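PDB 5GIV: carboxypeptidase 1 from Deinococcus radiodurans str. R1, which is a zinc metallocarboxypeptidase of the M32 family that probably releases C-terminal amino acids, other than proline, one after another with broad specificity. Local coordinates for residues Thr356-Val361 / Gly421-Asn426. Residues are numbered along the deposited sequence; the frame is centred on the assembly and turned at random.
Sequences TYNLHV and GYTIGN
N358 and Y357 meet T423, N426 and Y422 in a buried helix-helix contact beside the zinc site, where helix segments 357-361 and 421-426 run roughly antiparallel (149°), their axes 9.4 Å apart at closest approach. N358 OD1 is gripped twice: N426 ND2 donates to it over 3.1 Å in a fairly straight bond (158°), and T423 OG1 donates over 2.9 Å from the opposite face of the carbonyl plane. N358 ND2 pairs with Y489 OH, so both ends of the amide are held. Replacing N358 with an alanine would remove this acceptor and is likely to leave N426 ND2 and T423 OG1 without their shared partner in a buried interface. V361 closes over the T423 hydroxyl, V361 CB lying 3.3 Å from T423 OG1. Y357 reaches across to helix 420-439 because its chi1 of -179° swings CG away from the backbone N; its OH lies 3.4 Å from Y422 CB and bonds to R349, while N426 ND2 comes within 3.4 Å of Y357 CD1, the amide nearly perpendicular to the ring. Beyond CB, the Y422 ring leads away to touch E296, and its OH bonds to H409. Y422 thereby links this helix pair to the zinc site of the M32 carboxypeptidases, in which H266 and H270 of the HExxH motif bind the metal with E296 as third protein ligand.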
ATOM      1  N   THR A 356       3.835 -35.675   8.649  1.00 18.94           N
ATOM      2  CA  THR A 356       3.309 -36.075   7.351  1.00 18.86           C
ATOM      3  C   THR A 356       3.519 -35.030   6.263  1.00 18.73           C
ATOM      4  O   THR A 356       3.251 -35.322   5.093  1.00 18.66           O
ATOM      5  CB  THR A 356       1.815 -36.407   7.462  1.00 18.76           C
ATOM      6  OG1 THR A 356       1.082 -35.215   7.771  1.00 18.62           O
ATOM      7  CG2 THR A 356       1.580 -37.452   8.561  1.00 18.88           C
ATOM      8  N   TYR A 357       4.031 -33.844   6.603  1.00 18.86           N
ATOM      9  CA  TYR A 357       4.100 -32.756   5.631  1.00 18.73           C
ATOM     10  C   TYR A 357       4.844 -33.176   4.370  1.00 18.75           C
ATOM     11  O   TYR A 357       4.379 -32.932   3.250  1.00 18.65           O
ATOM     12  CB  TYR A 357       4.771 -31.525   6.248  1.00 18.74           C
ATOM     13  CG  TYR A 357       4.836 -30.352   5.280  1.00 18.62           C
ATOM     14  CD1 TYR A 357       5.904 -30.201   4.395  1.00 18.63           C
ATOM     15  CD2 TYR A 357       3.815 -29.416   5.233  1.00 18.50           C
ATOM     16  CE1 TYR A 357       5.953 -29.138   3.512  1.00 18.52           C
ATOM     17  CE2 TYR A 357       3.857 -28.351   4.349  1.00 18.41           C
ATOM     18  CZ  TYR A 357       4.923 -28.221   3.492  1.00 18.42           C
ATOM     19  OH  TYR A 357       4.952 -27.160   2.632  1.00 18.33           O
ATOM     20  N   ASN A 358       6.007 -33.796   4.529  1.00 17.10           N
ATOM     21  CA  ASN A 358       6.858 -34.045   3.373  1.00 17.10           C
ATOM     22  C   ASN A 358       6.210 -34.991   2.372  1.00 17.09           C
ATOM     23  O   ASN A 358       6.531 -34.930   1.179  1.00 17.10           O
ATOM     24  CB  ASN A 358       8.212 -34.572   3.847  1.00 17.11           C
ATOM     25  CG  ASN A 358       8.926 -33.575   4.743  1.00 17.12           C
ATOM     26  OD1 ASN A 358       9.005 -32.394   4.429  1.00 17.14           O
ATOM     27  ND2 ASN A 358       9.427 -34.042   5.872  1.00 17.12           N
ATOM     28  N   LEU A 359       5.259 -35.813   2.810  1.00 23.73           N
ATOM     29  CA  LEU A 359       4.574 -36.692   1.872  1.00 23.71           C
ATOM     30  C   LEU A 359       3.791 -35.902   0.825  1.00 23.55           C
ATOM     31  O   LEU A 359       3.591 -36.385  -0.297  1.00 23.51           O
ATOM     32  CB  LEU A 359       3.654 -37.641   2.641  1.00 23.75           C
ATOM     33  CG  LEU A 359       4.388 -38.533   3.642  1.00 23.95           C
ATOM     34  CD1 LEU A 359       3.412 -39.232   4.558  1.00 23.98           C
ATOM     35  CD2 LEU A 359       5.233 -39.556   2.895  1.00 24.08           C
ATOM     36  N   HIS A 360       3.340 -34.691   1.163  1.00 17.09           N
ATOM     37  CA  HIS A 360       2.674 -33.855   0.165  1.00 17.11           C
ATOM     38  C   HIS A 360       3.666 -33.326  -0.866  1.00 17.12           C
ATOM     39  O   HIS A 360       3.358 -33.277  -2.065  1.00 17.13           O
ATOM     40  CB  HIS A 360       1.944 -32.692   0.843  1.00 17.12           C
ATOM     41  CG  HIS A 360       0.861 -33.114   1.788  1.00 17.12           C
ATOM     42  ND1 HIS A 360      -0.469 -33.169   1.426  1.00 17.13           N
ATOM     43  CD2 HIS A 360       0.910 -33.474   3.092  1.00 17.11           C
ATOM     44  CE1 HIS A 360      -1.189 -33.555   2.463  1.00 17.13           C
ATOM     45  NE2 HIS A 360      -0.377 -33.751   3.485  1.00 17.11           N
ATOM     46  N   VAL A 361       4.844 -32.885  -0.413  1.00 17.12           N
ATOM     47  CA  VAL A 361       5.861 -32.369  -1.324  1.00 17.14           C
ATOM     48  C   VAL A 361       6.335 -33.469  -2.263  1.00 17.13           C
ATOM     49  O   VAL A 361       6.472 -33.259  -3.474  1.00 17.15           O
ATOM     50  CB  VAL A 361       7.032 -31.760  -0.527  1.00 17.15           C
ATOM     51  CG1 VAL A 361       8.178 -31.382  -1.442  1.00 17.17           C
ATOM     52  CG2 VAL A 361       6.558 -30.547   0.253  1.00 17.15           C
ATOM     53  N   GLY A 421      11.648 -27.124  -2.281  1.00 20.77           N
ATOM     54  CA  GLY A 421      12.167 -26.144  -1.340  1.00 20.75           C
ATOM     55  C   GLY A 421      11.495 -26.197   0.023  1.00 20.80           C
ATOM     56  O   GLY A 421      12.139 -25.948   1.047  1.00 20.85           O
ATOM     57  N   TYR A 422      10.196 -26.514   0.063  1.00 19.47           N
ATOM     58  CA  TYR A 422       9.514 -26.618   1.348  1.00 19.51           C
ATOM     59  C   TYR A 422      10.130 -27.719   2.201  1.00 19.66           C
ATOM     60  O   TYR A 422      10.322 -27.550   3.411  1.00 19.72           O
ATOM     61  CB  TYR A 422       8.022 -26.885   1.143  1.00 19.47           C
ATOM     62  CG  TYR A 422       7.292 -25.801   0.378  1.00 19.36           C
ATOM     63  CD1 TYR A 422       7.096 -24.542   0.934  1.00 19.34           C
ATOM     64  CD2 TYR A 422       6.766 -26.050  -0.881  1.00 19.32           C
ATOM     65  CE1 TYR A 422       6.424 -23.553   0.255  1.00 19.25           C
ATOM     66  CE2 TYR A 422       6.092 -25.067  -1.575  1.00 19.23           C
ATOM     67  CZ  TYR A 422       5.921 -23.816  -1.003  1.00 19.21           C
ATOM     68  OH  TYR A 422       5.250 -22.825  -1.692  1.00 19.15           O
ATOM     69  N   THR A 423      10.449 -28.860   1.588  1.00 17.21           N
ATOM     70  CA  THR A 423      11.026 -29.961   2.351  1.00 17.20           C
ATOM     71  C   THR A 423      12.487 -29.697   2.671  1.00 17.23           C
ATOM     72  O   THR A 423      12.961 -30.022   3.766  1.00 17.23           O
ATOM     73  CB  THR A 423      10.867 -31.272   1.587  1.00 17.19           C
ATOM     74  OG1 THR A 423       9.493 -31.671   1.622  1.00 17.16           O
ATOM     75  CG2 THR A 423      11.732 -32.371   2.197  1.00 17.19           C
ATOM     76  N   ILE A 424      13.204 -29.092   1.733  1.00 17.98           N
ATOM     77  CA  ILE A 424      14.567 -28.668   2.008  1.00 18.02           C
ATOM     78  C   ILE A 424      14.592 -27.729   3.205  1.00 18.00           C
ATOM     79  O   ILE A 424      15.459 -27.833   4.074  1.00 18.10           O
ATOM     80  CB  ILE A 424      15.177 -28.038   0.739  1.00 17.89           C
ATOM     81  CG1 ILE A 424      15.188 -29.072  -0.387  1.00 17.93           C
ATOM     82  CG2 ILE A 424      16.574 -27.500   1.012  1.00 17.90           C
ATOM     83  CD1 ILE A 424      15.621 -28.513  -1.718  1.00 17.85           C
ATOM     84  N   GLY A 425      13.635 -26.802   3.275  1.00 18.77           N
ATOM     85  CA  GLY A 425      13.562 -25.916   4.425  1.00 18.77           C
ATOM     86  C   GLY A 425      13.321 -26.669   5.719  1.00 18.92           C
ATOM     87  O   GLY A 425      13.908 -26.351   6.754  1.00 18.98           O
ATOM     88  N   ASN A 426      12.454 -27.680   5.679  1.00 18.52           N
ATOM     89  CA  ASN A 426      12.215 -28.480   6.875  1.00 18.66           C
ATOM     90  C   ASN A 426      13.510 -29.132   7.353  1.00 18.82           C
ATOM     91  O   ASN A 426      13.821 -29.132   8.554  1.00 18.93           O
ATOM     92  CB  ASN A 426      11.156 -29.547   6.600  1.00 18.67           C
ATOM     93  CG  ASN A 426       9.745 -29.007   6.658  1.00 18.55           C
ATOM     94  OD1 ASN A 426       9.457 -28.042   7.374  1.00 18.52           O
ATOM     95  ND2 ASN A 426       8.841 -29.658   5.931  1.00 18.50           N
TER